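Integral membrane indolylacetylinositol arabinosyltransferase EmbB (Mycolicibacterium smegmatis MC2 155, PDB 7BVC) probably transfers arabinose units at the mycobacterial cell membrane, polymerising them into the arabinan of cell-wall arabinogalactan. Local coordinates at residues B[866-871]-B[943-948]; B[881-886]-B[930-935]. All blocks are in the same frame, centred on the assembly; numbering follows the deposited sequence.

Contact 1 (B[866-871]-B[943-948]); sequences GTITGE and DWIAVT. With CA (calcium ion), chain K.
Gly866 CA sits over one face of the Trp944 indole, 3.9 Å from the centroid of the six-membered ring and 6° off the ring normal, a CH-pi contact. Trp944 can reach back this way because its CG stands between the backbone N and the carbonyl carbon (chi1 58°), folding the indole toward Gly866 although the CB itself points away; Tyr829 meets the same ring edge-to-face. Gly866 also faces Ile945 as an antiparallel non-hydrogen-bonded pair, where strand 860-866 ends beside strand 945-947, the two inner strands of a four-stranded antiparallel sheet in the EmbC C-terminal domain. Thr867, in the loop that follows, still gives a weak, bent hydrogen bond of 3.0 Å from its N to Trp944 O, and the methyl CG2 of Thr867 rests 3.3 Å from Trp944 O. With its OG1 opposite the backbone N (chi1 -172°), Thr867 presents that methyl, not the hydroxyl, to Trp944. Further on, Ile868 crosses Ile945 at about a right angle, its CD1 3.6 Å from Ile945 CG2. Just before Trp944, the carbonyl O of Asp943 binds a calcium ion at 2.7 Å, a site shared with Asp936 OD2 and Ser938 O.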
loop_
_atom_site.group_PDB
_atom_site.type_symbol
_atom_site.label_atom_id
_atom_site.label_comp_id
_atom_site.label_asym_id
_atom_site.label_seq_id
_atom_site.Cartn_x
_atom_site.Cartn_y
_atom_site.Cartn_z
ATOM N N GLY B 866 -24.124 17.142 11.593
ATOM C CA GLY B 866 -24.145 17.895 10.356
ATOM C C GLY B 866 -22.793 18.079 9.701
ATOM O O GLY B 866 -22.045 17.117 9.521
ATOM N N THR B 867 -22.480 19.315 9.325
ATOM C CA THR B 867 -21.219 19.690 8.692
ATOM C C THR B 867 -20.618 20.902 9.401
ATOM O O THR B 867 -20.160 21.868 8.787
ATOM C CB THR B 867 -21.427 19.924 7.194
ATOM O OG1 THR B 867 -20.163 20.111 6.544
ATOM C CG2 THR B 867 -22.353 21.112 6.925
ATOM N N ILE B 868 -20.593 20.832 10.735
ATOM C CA ILE B 868 -20.182 21.964 11.553
ATOM C C ILE B 868 -18.733 22.346 11.244
ATOM O O ILE B 868 -17.920 21.513 10.825
ATOM C CB ILE B 868 -20.348 21.614 13.042
ATOM C CG1 ILE B 868 -21.725 21.007 13.295
ATOM C CG2 ILE B 868 -20.181 22.848 13.914
ATOM C CD1 ILE B 868 -22.855 21.914 12.936
ATOM N N THR B 869 -18.411 23.622 11.447
ATOM C CA THR B 869 -17.039 24.108 11.403
ATOM C C THR B 869 -16.565 24.400 12.819
ATOM O O THR B 869 -17.340 24.871 13.660
ATOM C CB THR B 869 -16.911 25.360 10.524
ATOM O OG1 THR B 869 -15.534 25.740 10.422
ATOM C CG2 THR B 869 -17.716 26.519 11.091
ATOM N N GLY B 870 -15.301 24.096 13.091
ATOM C CA GLY B 870 -14.793 24.270 14.439
ATOM C C GLY B 870 -13.307 24.000 14.500
ATOM O O GLY B 870 -12.661 23.703 13.493
ATOM N N GLU B 871 -12.776 24.093 15.716
ATOM C CA GLU B 871 -11.347 23.982 15.972
ATOM C C GLU B 871 -11.008 22.580 16.459
ATOM O O GLU B 871 -11.591 22.099 17.437
ATOM C CB GLU B 871 -10.907 25.022 17.003
ATOM C CG GLU B 871 -9.422 25.329 16.995
ATOM C CD GLU B 871 -9.024 26.293 18.096
ATOM O OE1 GLU B 871 -8.030 27.028 17.922
ATOM O OE2 GLU B 871 -9.713 26.327 19.136
ATOM N N ASP B 943 -25.249 19.171 2.686
ATOM C CA ASP B 943 -24.733 20.208 3.580
ATOM C C ASP B 943 -25.878 20.656 4.482
ATOM O O ASP B 943 -26.739 21.439 4.067
ATOM C CB ASP B 943 -24.146 21.376 2.794
ATOM C CG ASP B 943 -22.865 21.009 2.073
ATOM O OD1 ASP B 943 -22.151 20.103 2.550
ATOM O OD2 ASP B 943 -22.564 21.631 1.034
ATOM N N TRP B 944 -25.879 20.164 5.719
ATOM C CA TRP B 944 -26.955 20.415 6.664
ATOM C C TRP B 944 -26.370 20.450 8.066
ATOM O O TRP B 944 -25.210 20.093 8.283
ATOM C CB TRP B 944 -28.043 19.341 6.557
ATOM C CG TRP B 944 -27.507 17.966 6.782
ATOM C CD1 TRP B 944 -26.874 17.176 5.871
ATOM C CD2 TRP B 944 -27.529 17.226 8.008
ATOM N NE1 TRP B 944 -26.508 15.986 6.447
ATOM C CE2 TRP B 944 -26.899 15.992 7.761
ATOM C CE3 TRP B 944 -28.024 17.485 9.289
ATOM C CZ2 TRP B 944 -26.752 15.022 8.746
ATOM C CZ3 TRP B 944 -27.877 16.520 10.264
ATOM C CH2 TRP B 944 -27.246 15.304 9.988
ATOM N N ILE B 945 -27.184 20.894 9.026
ATOM C CA ILE B 945 -26.802 20.931 10.433
ATOM C C ILE B 945 -27.999 20.513 11.279
ATOM O O ILE B 945 -29.122 20.385 10.793
ATOM C CB ILE B 945 -26.290 22.319 10.877
ATOM C CG1 ILE B 945 -27.352 23.391 10.642
ATOM C CG2 ILE B 945 -25.004 22.684 10.157
ATOM C CD1 ILE B 945 -26.838 24.802 10.815
ATOM N N ALA B 946 -27.735 20.299 12.566
ATOM C CA ALA B 946 -28.740 19.915 13.548
ATOM C C ALA B 946 -28.153 20.142 14.931
ATOM O O ALA B 946 -26.982 19.838 15.160
ATOM C CB ALA B 946 -29.162 18.452 13.380
ATOM N N VAL B 947 -28.961 20.676 15.846
ATOM C CA VAL B 947 -28.473 21.136 17.137
ATOM C C VAL B 947 -29.380 20.610 18.247
ATOM O O VAL B 947 -30.314 19.846 18.013
ATOM C CB VAL B 947 -28.364 22.673 17.206
ATOM C CG1 VAL B 947 -27.275 23.170 16.274
ATOM C CG2 VAL B 947 -29.696 23.320 16.867
ATOM N N THR B 948 -29.075 21.036 19.470
ATOM C CA THR B 948 -29.825 20.679 20.665
ATOM C C THR B 948 -29.476 21.697 21.746
ATOM O O THR B 948 -28.433 22.356 21.657
ATOM C CB THR B 948 -29.487 19.250 21.126
ATOM O OG1 THR B 948 -30.534 18.745 21.960
ATOM C CG2 THR B 948 -28.215 19.248 21.943
HETATM CA CA CA K . -28.591 23.134 3.135
#

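Contact 2 (B[881-886]-B[930-935]); sequences QTVDLE and VRVVAE
Val883 and Leu885 pack against Ala934, Val932 and Val930 on the inner face of an antiparallel pair, the central strands of one four-stranded sheet of a beta-sandwich, consistent with the galactose-binding-like clan of the EmbC C-terminal domain. All five are buried and apolar, and strand 860-866 of the facing sheet puts Ile862 over Leu885 and Val932. Leu885 CD1 meets Val930 CG1 at 3.5 Å; Val883 spreads its methyls, CG1 onto Val932 CG1 at 3.8 Å and CG2 onto Ala934 CB. Backbone bonds tie Thr882-Glu935, Asp884-Val933 and Glu886-Arg931; the middle pair is uneven, with Asp884 N to Val933 O at 2.9 Å but Val933 N to Asp884 O weak at 3.4 Å. On the other, mostly polar face Thr882, Asp884, Arg931, Val933 and Glu935 are partly exposed, with Glu886 buried among them. There Asp884 CB meets Val933 CG2 at 3.6 Å, while Thr882 and Glu935 run side by side. Arg931, extended from CG to NE, lies alongside Glu886: its NH1 makes a salt bridge to Glu886 OE1 at 3.2 Å, from above the carboxylate plane, and its NE a weak bond to the same oxygen. Glu886 OE2 is held by Arg901, engaging both carboxylate oxygens.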
loop_
_atom_site.group_PDB
_atom_site.type_symbol
_atom_site.label_atom_id
_atom_site.label_comp_id
_atom_site.label_asym_id
_atom_site.label_seq_id
_atom_site.Cartn_x
_atom_site.Cartn_y
_atom_site.Cartn_z
ATOM N N GLN B 881 -20.789 24.802 7.678
ATOM C CA GLN B 881 -21.821 25.640 8.268
ATOM C C GLN B 881 -21.537 25.859 9.753
ATOM O O GLN B 881 -20.757 25.136 10.376
ATOM C CB GLN B 881 -23.197 25.016 8.055
ATOM C CG GLN B 881 -23.436 24.553 6.630
ATOM C CD GLN B 881 -23.027 25.590 5.601
ATOM O OE1 GLN B 881 -23.409 26.756 5.691
ATOM N NE2 GLN B 881 -22.242 25.168 4.619
ATOM N N THR B 882 -22.181 26.872 10.329
ATOM C CA THR B 882 -21.749 27.395 11.618
ATOM C C THR B 882 -22.769 27.115 12.711
ATOM O O THR B 882 -23.978 27.224 12.494
ATOM C CB THR B 882 -21.492 28.904 11.547
ATOM O OG1 THR B 882 -22.711 29.586 11.236
ATOM C CG2 THR B 882 -20.460 29.213 10.478
ATOM N N VAL B 883 -22.259 26.744 13.882
ATOM C CA VAL B 883 -23.014 26.725 15.130
ATOM C C VAL B 883 -22.123 27.343 16.197
ATOM O O VAL B 883 -21.042 26.815 16.483
ATOM C CB VAL B 883 -23.446 25.308 15.542
ATOM C CG1 VAL B 883 -24.110 25.339 16.910
ATOM C CG2 VAL B 883 -24.389 24.720 14.511
ATOM N N ASP B 884 -22.568 28.453 16.780
ATOM C CA ASP B 884 -21.753 29.176 17.746
ATOM C C ASP B 884 -22.512 29.382 19.049
ATOM O O ASP B 884 -23.586 28.804 19.247
ATOM C CB ASP B 884 -21.301 30.520 17.171
ATOM C CG ASP B 884 -20.133 30.378 16.217
ATOM O OD1 ASP B 884 -19.558 29.275 16.139
ATOM O OD2 ASP B 884 -19.788 31.371 15.542
ATOM N N LEU B 885 -21.962 30.197 19.944
ATOM C CA LEU B 885 -22.538 30.366 21.275
ATOM C C LEU B 885 -22.412 31.829 21.669
ATOM O O LEU B 885 -21.301 32.314 21.896
ATOM C CB LEU B 885 -21.832 29.472 22.287
ATOM C CG LEU B 885 -22.614 29.188 23.562
ATOM C CD1 LEU B 885 -23.562 28.032 23.325
ATOM C CD2 LEU B 885 -21.679 28.899 24.722
ATOM N N GLU B 886 -23.540 32.525 21.758
ATOM C CA GLU B 886 -23.544 33.916 22.185
ATOM C C GLU B 886 -23.815 34.003 23.679
ATOM O O GLU B 886 -24.678 33.297 24.207
ATOM C CB GLU B 886 -24.596 34.713 21.413
ATOM C CG GLU B 886 -24.102 35.272 20.096
ATOM C CD GLU B 886 -24.733 36.605 19.762
ATOM O OE1 GLU B 886 -25.648 37.030 20.497
ATOM O OE2 GLU B 886 -24.314 37.230 18.767
ATOM N N VAL B 930 -26.854 32.494 27.791
ATOM C CA VAL B 930 -26.197 31.844 26.665
ATOM C C VAL B 930 -27.267 31.407 25.675
ATOM O O VAL B 930 -28.354 30.975 26.070
ATOM C CB VAL B 930 -25.345 30.651 27.158
ATOM C CG1 VAL B 930 -25.092 29.664 26.051
ATOM C CG2 VAL B 930 -24.025 31.143 27.732
ATOM N N ARG B 931 -26.968 31.534 24.383
ATOM C CA ARG B 931 -27.884 31.071 23.348
ATOM C C ARG B 931 -27.086 30.543 22.165
ATOM O O ARG B 931 -25.898 30.833 22.006
ATOM C CB ARG B 931 -28.840 32.174 22.890
ATOM C CG ARG B 931 -28.192 33.284 22.088
ATOM C CD ARG B 931 -29.227 34.319 21.686
ATOM N NE ARG B 931 -28.647 35.403 20.904
ATOM C CZ ARG B 931 -29.337 36.443 20.449
ATOM N NH1 ARG B 931 -28.730 37.388 19.746
ATOM N NH2 ARG B 931 -30.635 36.540 20.703
ATOM N N VAL B 932 -27.765 29.763 21.329
ATOM C CA VAL B 932 -27.155 29.096 20.185
ATOM C C VAL B 932 -27.522 29.851 18.919
ATOM O O VAL B 932 -28.702 30.124 18.670
ATOM C CB VAL B 932 -27.608 27.630 20.091
ATOM C CG1 VAL B 932 -26.839 26.903 18.999
ATOM C CG2 VAL B 932 -27.440 26.934 21.430
ATOM N N VAL B 933 -26.516 30.183 18.114
ATOM C CA VAL B 933 -26.714 30.803 16.810
ATOM C C VAL B 933 -26.206 29.826 15.755
ATOM O O VAL B 933 -25.001 29.558 15.669
ATOM C CB VAL B 933 -26.024 32.173 16.702
ATOM C CG1 VAL B 933 -26.781 33.202 17.520
ATOM C CG2 VAL B 933 -24.589 32.104 17.187
ATOM N N ALA B 934 -27.126 29.273 14.971
ATOM C CA ALA B 934 -26.800 28.304 13.939
ATOM C C ALA B 934 -27.181 28.863 12.577
ATOM O O ALA B 934 -28.161 29.601 12.446
ATOM C CB ALA B 934 -27.514 26.971 14.174
ATOM N N GLU B 935 -26.396 28.508 11.565
ATOM C CA GLU B 935 -26.610 29.040 10.225
ATOM C C GLU B 935 -26.034 28.079 9.198
ATOM O O GLU B 935 -24.879 27.650 9.317
ATOM C CB GLU B 935 -25.984 30.427 10.085
ATOM C CG GLU B 935 -26.317 31.129 8.786
ATOM C CD GLU B 935 -25.775 32.540 8.742
ATOM O OE1 GLU B 935 -25.100 32.947 9.711
ATOM O OE2 GLU B 935 -26.030 33.249 7.748
#

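The two contacts lie 10 Å apart, centre to centre, in the EmbC C-terminal domain. Along the chain they run 866-871, 881-886, 930-935, 943-948, so contact 1 brackets contact 2. Contact 1 lies at one four-stranded antiparallel sheet of the sandwich and contact 2 in the facing one; Ile945 on Ala934 and Val947 on Val883 pack sheet to sheet. The contacts also touch directly: Ile868 CD1 packs on Val883 CG2 at 3.6 Å, Ile945 CG2 on Gln881 CB at 3.6 Å, and Thr869 N probably hydrogen-bonds Gln881 O. Strands 929-936 and 945-947 are consecutive, and the loop between them, with the end of strand 929-936, binds the calcium where the chain crosses between sheets.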